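Local coordinates for UPF0678 fatty acid-binding protein-like protein ERS007657_00996 (Mycobacterium tuberculosis, PDB 6R3W) that binds heme b in a beta-barrel and probably acts as a peroxynitrite isomerase, converting peroxynitrite to nitrate, at residues Phe41-Gln54 with Pro63-Arg75. Residues are numbered along the deposited sequence; the frame is centred on the assembly and turned at random.
Sequences FAHVGKPFLTYTQQ and PLHSETGYLRVCR. With HEM (protoporphyrin IX containing Fe), chain B.
Strands F48-Q54 and P63-V73 pair as a beta hairpin, from F48 opposite R72 to Q54 opposite S66. They are neighbouring antiparallel strands of the ten-stranded nitrobindin barrel. Hydrogen-bonded pairs are L49-L71, Y51-G69 and Q53-E67; L49 N reaches L71 O at 2.8 Å. A hydrogen bond from V73 N to P47 O extends the ladder; P47 is the central residue of an inverse gamma turn.

One face carries F48, T50, T52, Q54 and their partners. The F48 and Y70 side chains run side by side with ring planes at 86°, and F48 CD1 lies 3.7 Å from Y70 CD1. Beside them T50 CG2 meets the edge of the Y70 ring. At the far end, a water links Q54 OE1 to S66 OG.

The other face carries L49, Y51, Q53, L71 and E67, all buried. Y51 has CG anti to the backbone N (chi1 166°), which carries its ring along this buried face toward E67. R130 forms a salt bridge with E67 OE2. Q53 and H65 belong to the heme pocket. HEM CHC lies 3.6 Å from the H65 ring plane, over the ring centre. H65 NE2 is hydrogen-bonded to H85 ND1. The Y51 hydroxyl is the second partner of E67 OE2: Y51 OH donates to its anti lone pair at 2.6 Å.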
loop_
_atom_site.group_PDB
_atom_site.type_symbol
_atom_site.label_atom_id
_atom_site.label_comp_id
_atom_site.label_asym_id
_atom_site.label_seq_id
_atom_site.Cartn_x
_atom_site.Cartn_y
_atom_site.Cartn_z
ATOM N N PHE A 41 -3.070 -5.038 -9.163
ATOM C CA PHE A 41 -3.172 -6.280 -8.376
ATOM C C PHE A 41 -3.460 -7.433 -9.321
ATOM O O PHE A 41 -4.367 -7.300 -10.172
ATOM C CB PHE A 41 -4.293 -6.201 -7.350
ATOM C CG PHE A 41 -4.018 -5.325 -6.163
ATOM C CD1 PHE A 41 -3.251 -5.784 -5.107
ATOM C CD2 PHE A 41 -4.624 -4.079 -6.045
ATOM C CE1 PHE A 41 -3.053 -4.996 -3.977
ATOM C CE2 PHE A 41 -4.416 -3.293 -4.921
ATOM C CZ PHE A 41 -3.662 -3.768 -3.877
ATOM N N ALA A 42 -2.711 -8.516 -9.189
ATOM C CA ALA A 42 -2.909 -9.722 -10.004
ATOM C C ALA A 42 -2.608 -10.956 -9.139
ATOM O O ALA A 42 -2.388 -10.808 -7.939
ATOM C CB ALA A 42 -2.045 -9.652 -11.230
ATOM N N HIS A 43 -2.602 -12.147 -9.721
ATOM C CA HIS A 43 -2.296 -13.378 -8.964
ATOM C C HIS A 43 -1.811 -14.474 -9.901
ATOM O O HIS A 43 -1.998 -14.343 -11.121
ATOM C CB HIS A 43 -3.516 -13.806 -8.135
ATOM C CG HIS A 43 -4.567 -14.474 -8.948
ATOM N ND1 HIS A 43 -4.629 -15.839 -9.093
ATOM C CD2 HIS A 43 -5.552 -13.958 -9.725
ATOM C CE1 HIS A 43 -5.651 -16.136 -9.868
ATOM N NE2 HIS A 43 -6.189 -14.997 -10.324
ATOM N N VAL A 44 -1.190 -15.502 -9.336
ATOM C CA VAL A 44 -0.680 -16.675 -10.102
ATOM C C VAL A 44 -1.250 -17.959 -9.492
ATOM O O VAL A 44 -0.632 -19.011 -9.658
ATOM C CB VAL A 44 0.864 -16.672 -10.158
ATOM C CG1 VAL A 44 1.372 -15.457 -10.914
ATOM C CG2 VAL A 44 1.522 -16.752 -8.772
ATOM N N GLY A 45 -2.449 -17.890 -8.918
ATOM C CA GLY A 45 -3.204 -19.084 -8.486
ATOM C C GLY A 45 -2.821 -19.565 -7.093
ATOM O O GLY A 45 -3.368 -20.603 -6.665
ATOM N N LYS A 46 -2.007 -18.799 -6.370
ATOM C CA LYS A 46 -1.609 -19.093 -4.971
ATOM C C LYS A 46 -2.283 -18.099 -4.026
ATOM O O LYS A 46 -2.893 -17.123 -4.483
ATOM C CB LYS A 46 -0.090 -19.053 -4.874
ATOM C CG LYS A 46 0.643 -20.084 -5.714
ATOM C CD LYS A 46 2.116 -20.089 -5.451
ATOM C CE LYS A 46 2.861 -21.170 -6.185
ATOM N NZ LYS A 46 4.299 -21.113 -5.851
ATOM N N PRO A 47 -2.207 -18.311 -2.690
ATOM C CA PRO A 47 -2.914 -17.448 -1.739
ATOM C C PRO A 47 -2.197 -16.113 -1.478
ATOM O O PRO A 47 -2.043 -15.687 -0.309
ATOM C CB PRO A 47 -3.006 -18.256 -0.437
ATOM C CG PRO A 47 -2.254 -19.530 -0.662
ATOM C CD PRO A 47 -1.729 -19.545 -2.070
ATOM N N PHE A 48 -1.856 -15.417 -2.550
ATOM C CA PHE A 48 -1.345 -14.035 -2.480
ATOM C C PHE A 48 -1.703 -13.321 -3.768
ATOM O O PHE A 48 -1.809 -13.965 -4.839
ATOM C CB PHE A 48 0.179 -14.018 -2.254
ATOM C CG PHE A 48 1.013 -14.646 -3.351
ATOM C CD1 PHE A 48 1.435 -13.915 -4.459
ATOM C CD2 PHE A 48 1.438 -15.954 -3.237
ATOM C CE1 PHE A 48 2.215 -14.498 -5.443
ATOM C CE2 PHE A 48 2.244 -16.524 -4.206
ATOM C CZ PHE A 48 2.619 -15.804 -5.310
ATOM N N LEU A 49 -1.863 -12.018 -3.656
ATOM C CA LEU A 49 -1.903 -11.104 -4.803
ATOM C C LEU A 49 -0.494 -10.584 -5.065
ATOM O O LEU A 49 0.243 -10.289 -4.106
ATOM C CB LEU A 49 -2.851 -9.930 -4.527
ATOM C CG LEU A 49 -4.289 -10.292 -4.223
ATOM C CD1 LEU A 49 -5.091 -9.043 -3.922
ATOM C CD2 LEU A 49 -4.915 -11.070 -5.361
ATOM N N THR A 50 -0.145 -10.409 -6.328
ATOM C CA THR A 50 0.978 -9.564 -6.730
ATOM C C THR A 50 0.500 -8.122 -6.729
ATOM O O THR A 50 -0.678 -7.861 -7.053
ATOM C CB THR A 50 1.549 -9.985 -8.083
ATOM O OG1 THR A 50 0.549 -9.760 -9.088
ATOM C CG2 THR A 50 1.964 -11.434 -8.096
ATOM N N TYR A 51 1.402 -7.202 -6.429
ATOM C CA TYR A 51 1.071 -5.777 -6.272
ATOM C C TYR A 51 2.227 -4.935 -6.760
ATOM O O TYR A 51 3.364 -5.145 -6.324
ATOM C CB TYR A 51 0.746 -5.466 -4.819
ATOM C CG TYR A 51 0.723 -4.000 -4.455
ATOM C CD1 TYR A 51 -0.288 -3.147 -4.871
ATOM C CD2 TYR A 51 1.790 -3.442 -3.779
ATOM C CE1 TYR A 51 -0.262 -1.802 -4.552
ATOM C CE2 TYR A 51 1.814 -2.106 -3.426
ATOM C CZ TYR A 51 0.781 -1.283 -3.809
ATOM O OH TYR A 51 0.811 0.056 -3.501
ATOM N N THR A 52 1.922 -3.952 -7.594
ATOM C CA THR A 52 2.904 -2.939 -7.989
ATOM C C THR A 52 2.258 -1.563 -7.994
ATOM O O THR A 52 1.099 -1.460 -8.400
ATOM C CB THR A 52 3.526 -3.273 -9.333
ATOM O OG1 THR A 52 2.442 -3.359 -10.262
ATOM C CG2 THR A 52 4.341 -4.550 -9.283
ATOM N N GLN A 53 3.055 -0.572 -7.664
ATOM C CA GLN A 53 2.676 0.842 -7.625
ATOM C C GLN A 53 3.735 1.622 -8.380
ATOM O O GLN A 53 4.930 1.419 -8.098
ATOM C CB GLN A 53 2.577 1.340 -6.176
ATOM C CG GLN A 53 2.265 2.833 -6.060
ATOM C CD GLN A 53 2.785 3.431 -4.781
ATOM O OE1 GLN A 53 2.019 3.810 -3.895
ATOM N NE2 GLN A 53 4.100 3.575 -4.690
ATOM N N GLN A 54 3.314 2.570 -9.201
ATOM C CA GLN A 54 4.200 3.634 -9.721
ATOM C C GLN A 54 3.531 4.974 -9.483
ATOM O O GLN A 54 2.352 5.120 -9.789
ATOM C CB GLN A 54 4.547 3.444 -11.192
ATOM C CG GLN A 54 5.575 4.466 -11.703
ATOM C CD GLN A 54 6.935 4.367 -11.037
ATOM O OE1 GLN A 54 7.664 3.380 -11.209
ATOM N NE2 GLN A 54 7.361 5.468 -10.419
ATOM N N PRO A 63 8.955 10.484 -12.378
ATOM C CA PRO A 63 8.736 9.384 -11.458
ATOM C C PRO A 63 9.148 9.772 -10.037
ATOM O O PRO A 63 10.189 10.404 -9.833
ATOM C CB PRO A 63 9.600 8.242 -12.022
ATOM C CG PRO A 63 10.666 8.956 -12.827
ATOM C CD PRO A 63 9.947 10.161 -13.405
ATOM N N LEU A 64 8.269 9.505 -9.098
ATOM C CA LEU A 64 8.567 9.740 -7.684
ATOM C C LEU A 64 8.879 8.388 -7.032
ATOM O O LEU A 64 9.836 7.749 -7.472
ATOM C CB LEU A 64 7.389 10.505 -7.058
ATOM C CG LEU A 64 7.187 11.931 -7.597
ATOM C CD1 LEU A 64 5.959 12.582 -6.996
ATOM C CD2 LEU A 64 8.422 12.802 -7.347
ATOM N N HIS A 65 7.959 7.863 -6.271
ATOM C CA HIS A 65 8.080 6.600 -5.524
ATOM C C HIS A 65 7.490 5.454 -6.364
ATOM O O HIS A 65 6.508 5.669 -7.101
ATOM C CB HIS A 65 7.379 6.750 -4.166
ATOM C CG HIS A 65 7.382 5.511 -3.334
ATOM N ND1 HIS A 65 6.299 4.647 -3.272
ATOM C CD2 HIS A 65 8.328 5.002 -2.518
ATOM C CE1 HIS A 65 6.570 3.693 -2.401
ATOM N NE2 HIS A 65 7.833 3.873 -1.951
ATOM N N SER A 66 7.972 4.249 -6.136
ATOM C CA SER A 66 7.283 3.020 -6.558
ATOM C C SER A 66 7.419 2.013 -5.419
ATOM O O SER A 66 8.229 2.240 -4.509
ATOM C CB SER A 66 7.829 2.501 -7.863
ATOM O OG SER A 66 9.202 2.172 -7.712
ATOM N N GLU A 67 6.637 0.954 -5.451
ATOM C CA GLU A 67 6.812 -0.185 -4.547
ATOM C C GLU A 67 6.301 -1.415 -5.257
ATOM O O GLU A 67 5.479 -1.301 -6.174
ATOM C CB GLU A 67 6.142 0.065 -3.196
ATOM C CG GLU A 67 4.671 0.439 -3.301
ATOM C CD GLU A 67 3.994 0.889 -2.009
ATOM O OE1 GLU A 67 4.689 1.508 -1.148
ATOM O OE2 GLU A 67 2.771 0.698 -1.885
ATOM N N THR A 68 6.744 -2.564 -4.811
ATOM C CA THR A 68 6.414 -3.830 -5.465
ATOM C C THR A 68 6.467 -4.948 -4.423
ATOM O O THR A 68 7.387 -4.940 -3.579
ATOM C CB THR A 68 7.323 -4.073 -6.674
ATOM O OG1 THR A 68 6.850 -5.237 -7.356
ATOM C CG2 THR A 68 8.777 -4.196 -6.293
ATOM N N GLY A 69 5.593 -5.928 -4.557
ATOM C CA GLY A 69 5.615 -7.102 -3.700
ATOM C C GLY A 69 4.312 -7.827 -3.725
ATOM O O GLY A 69 3.766 -8.048 -4.833
ATOM N N TYR A 70 3.873 -8.290 -2.566
ATOM C CA TYR A 70 2.833 -9.323 -2.457
ATOM C C TYR A 70 1.917 -9.004 -1.288
ATOM O O TYR A 70 2.380 -8.547 -0.238
ATOM C CB TYR A 70 3.474 -10.700 -2.301
ATOM C CG TYR A 70 4.514 -10.979 -3.347
ATOM C CD1 TYR A 70 4.152 -11.416 -4.612
ATOM C CD2 TYR A 70 5.855 -10.756 -3.105
ATOM C CE1 TYR A 70 5.090 -11.576 -5.620
ATOM C CE2 TYR A 70 6.810 -10.956 -4.083
ATOM C CZ TYR A 70 6.430 -11.357 -5.341
ATOM O OH TYR A 70 7.397 -11.555 -6.290
ATOM N N LEU A 71 0.637 -9.285 -1.465
ATOM C CA LEU A 71 -0.353 -9.262 -0.379
ATOM C C LEU A 71 -0.788 -10.702 -0.131
ATOM O O LEU A 71 -1.531 -11.255 -0.936
ATOM C CB LEU A 71 -1.510 -8.346 -0.769
ATOM C CG LEU A 71 -2.565 -8.113 0.317
ATOM C CD1 LEU A 71 -1.971 -7.544 1.590
ATOM C CD2 LEU A 71 -3.656 -7.202 -0.193
ATOM N N ARG A 72 -0.281 -11.291 0.933
ATOM C CA ARG A 72 -0.565 -12.684 1.327
ATOM C C ARG A 72 -1.801 -12.698 2.218
ATOM O O ARG A 72 -1.929 -11.833 3.102
ATOM C CB ARG A 72 0.618 -13.264 2.109
ATOM C CG ARG A 72 1.870 -13.464 1.280
ATOM C CD ARG A 72 3.166 -13.495 2.083
ATOM N NE ARG A 72 3.096 -14.314 3.284
ATOM C CZ ARG A 72 3.336 -15.620 3.359
ATOM N NH1 ARG A 72 3.579 -16.343 2.265
ATOM N NH2 ARG A 72 3.273 -16.207 4.533
ATOM N N VAL A 73 -2.622 -13.719 2.079
ATOM C CA VAL A 73 -3.676 -13.995 3.073
ATOM C C VAL A 73 -3.164 -15.087 4.018
ATOM O O VAL A 73 -2.865 -16.192 3.558
ATOM C CB VAL A 73 -5.007 -14.345 2.388
ATOM C CG1 VAL A 73 -6.018 -14.877 3.386
ATOM C CG2 VAL A 73 -5.564 -13.142 1.659
ATOM N N CYS A 74 -3.018 -14.731 5.297
ATOM C CA CYS A 74 -2.474 -15.605 6.369
ATOM C C CYS A 74 -3.664 -16.281 7.071
ATOM O O CYS A 74 -3.870 -16.071 8.289
ATOM C CB CYS A 74 -1.518 -14.833 7.318
ATOM S SG CYS A 74 -1.919 -13.065 7.557
ATOM N N ARG A 75 -4.423 -17.058 6.294
ATOM C CA ARG A 75 -5.796 -17.554 6.580
ATOM C C ARG A 75 -6.773 -16.416 6.378
ATOM O O ARG A 75 -6.472 -15.255 6.694
ATOM C CB ARG A 75 -5.945 -18.154 7.979
ATOM C CG ARG A 75 -4.990 -19.306 8.247
ATOM C CD ARG A 75 -5.103 -19.892 9.638
ATOM N NE ARG A 75 -4.084 -20.925 9.842
ATOM C CZ ARG A 75 -4.185 -21.930 10.703
ATOM N NH1 ARG A 75 -5.240 -22.025 11.489
ATOM N NH2 ARG A 75 -3.196 -22.801 10.818
HETATM C CHA HEM B . 9.978 12.104 1.591
HETATM C CHB HEM B . 6.874 11.179 -1.956
HETATM C CHC HEM B . 5.996 6.763 -0.093
HETATM C CHD HEM B . 9.497 7.539 3.190
HETATM C C1A HEM B . 9.206 12.217 0.463
HETATM C C2A HEM B . 9.240 13.341 -0.431
HETATM C C3A HEM B . 8.371 13.067 -1.427
HETATM C C4A HEM B . 7.791 11.801 -1.151
HETATM C CMA HEM B . 8.093 13.917 -2.635
HETATM C CAA HEM B . 10.095 14.576 -0.280
HETATM C CBA HEM B . 11.203 14.604 -1.328
HETATM C CGA HEM B . 12.114 13.437 -1.151
HETATM O O1A HEM B . 12.271 12.633 -2.093
HETATM O O2A HEM B . 12.747 13.295 -0.085
HETATM C C1B HEM B . 6.322 9.906 -1.718
HETATM C C2B HEM B . 5.366 9.286 -2.579
HETATM C C3B HEM B . 5.073 8.045 -2.038
HETATM C C4B HEM B . 5.938 7.912 -0.857
HETATM C CMB HEM B . 4.787 9.881 -3.841
HETATM C CAB HEM B . 4.103 7.016 -2.472
HETATM C CBB HEM B . 2.979 7.334 -3.083
HETATM C C1C HEM B . 6.913 6.574 0.944
HETATM C C2C HEM B . 7.064 5.385 1.691
HETATM C C3C HEM B . 8.100 5.586 2.565
HETATM C C4C HEM B . 8.518 6.956 2.423
HETATM C CMC HEM B . 6.224 4.162 1.511
HETATM C CAC HEM B . 8.753 4.621 3.477
HETATM C CBC HEM B . 9.052 3.374 3.095
HETATM C C1D HEM B . 9.865 8.872 3.057
HETATM C C2D HEM B . 10.897 9.503 3.891
HETATM C C3D HEM B . 11.037 10.752 3.445
HETATM C C4D HEM B . 10.071 10.921 2.339
HETATM C CMD HEM B . 11.699 8.838 4.975
HETATM C CAD HEM B . 12.239 11.616 3.708
HETATM C CBD HEM B . 11.979 12.552 4.797
HETATM C CGD HEM B . 13.240 13.371 5.084
HETATM O O1D HEM B . 14.287 13.469 4.359
HETATM O O2D HEM B . 13.216 13.940 6.085
HETATM N NA HEM B . 8.316 11.273 -0.028
HETATM N NB HEM B . 6.636 9.056 -0.720
HETATM N NC HEM B . 7.770 7.529 1.421
HETATM N ND HEM B . 9.397 9.759 2.120
HETATM FE FE HEM B . 8.007 9.454 0.774
HETATM O O HOH W 1 10.013 1.886 -10.454
HETATM O O HOH W 2 10.141 5.492 -8.765
HETATM O O HOH W 3 9.517 8.686 -0.547
#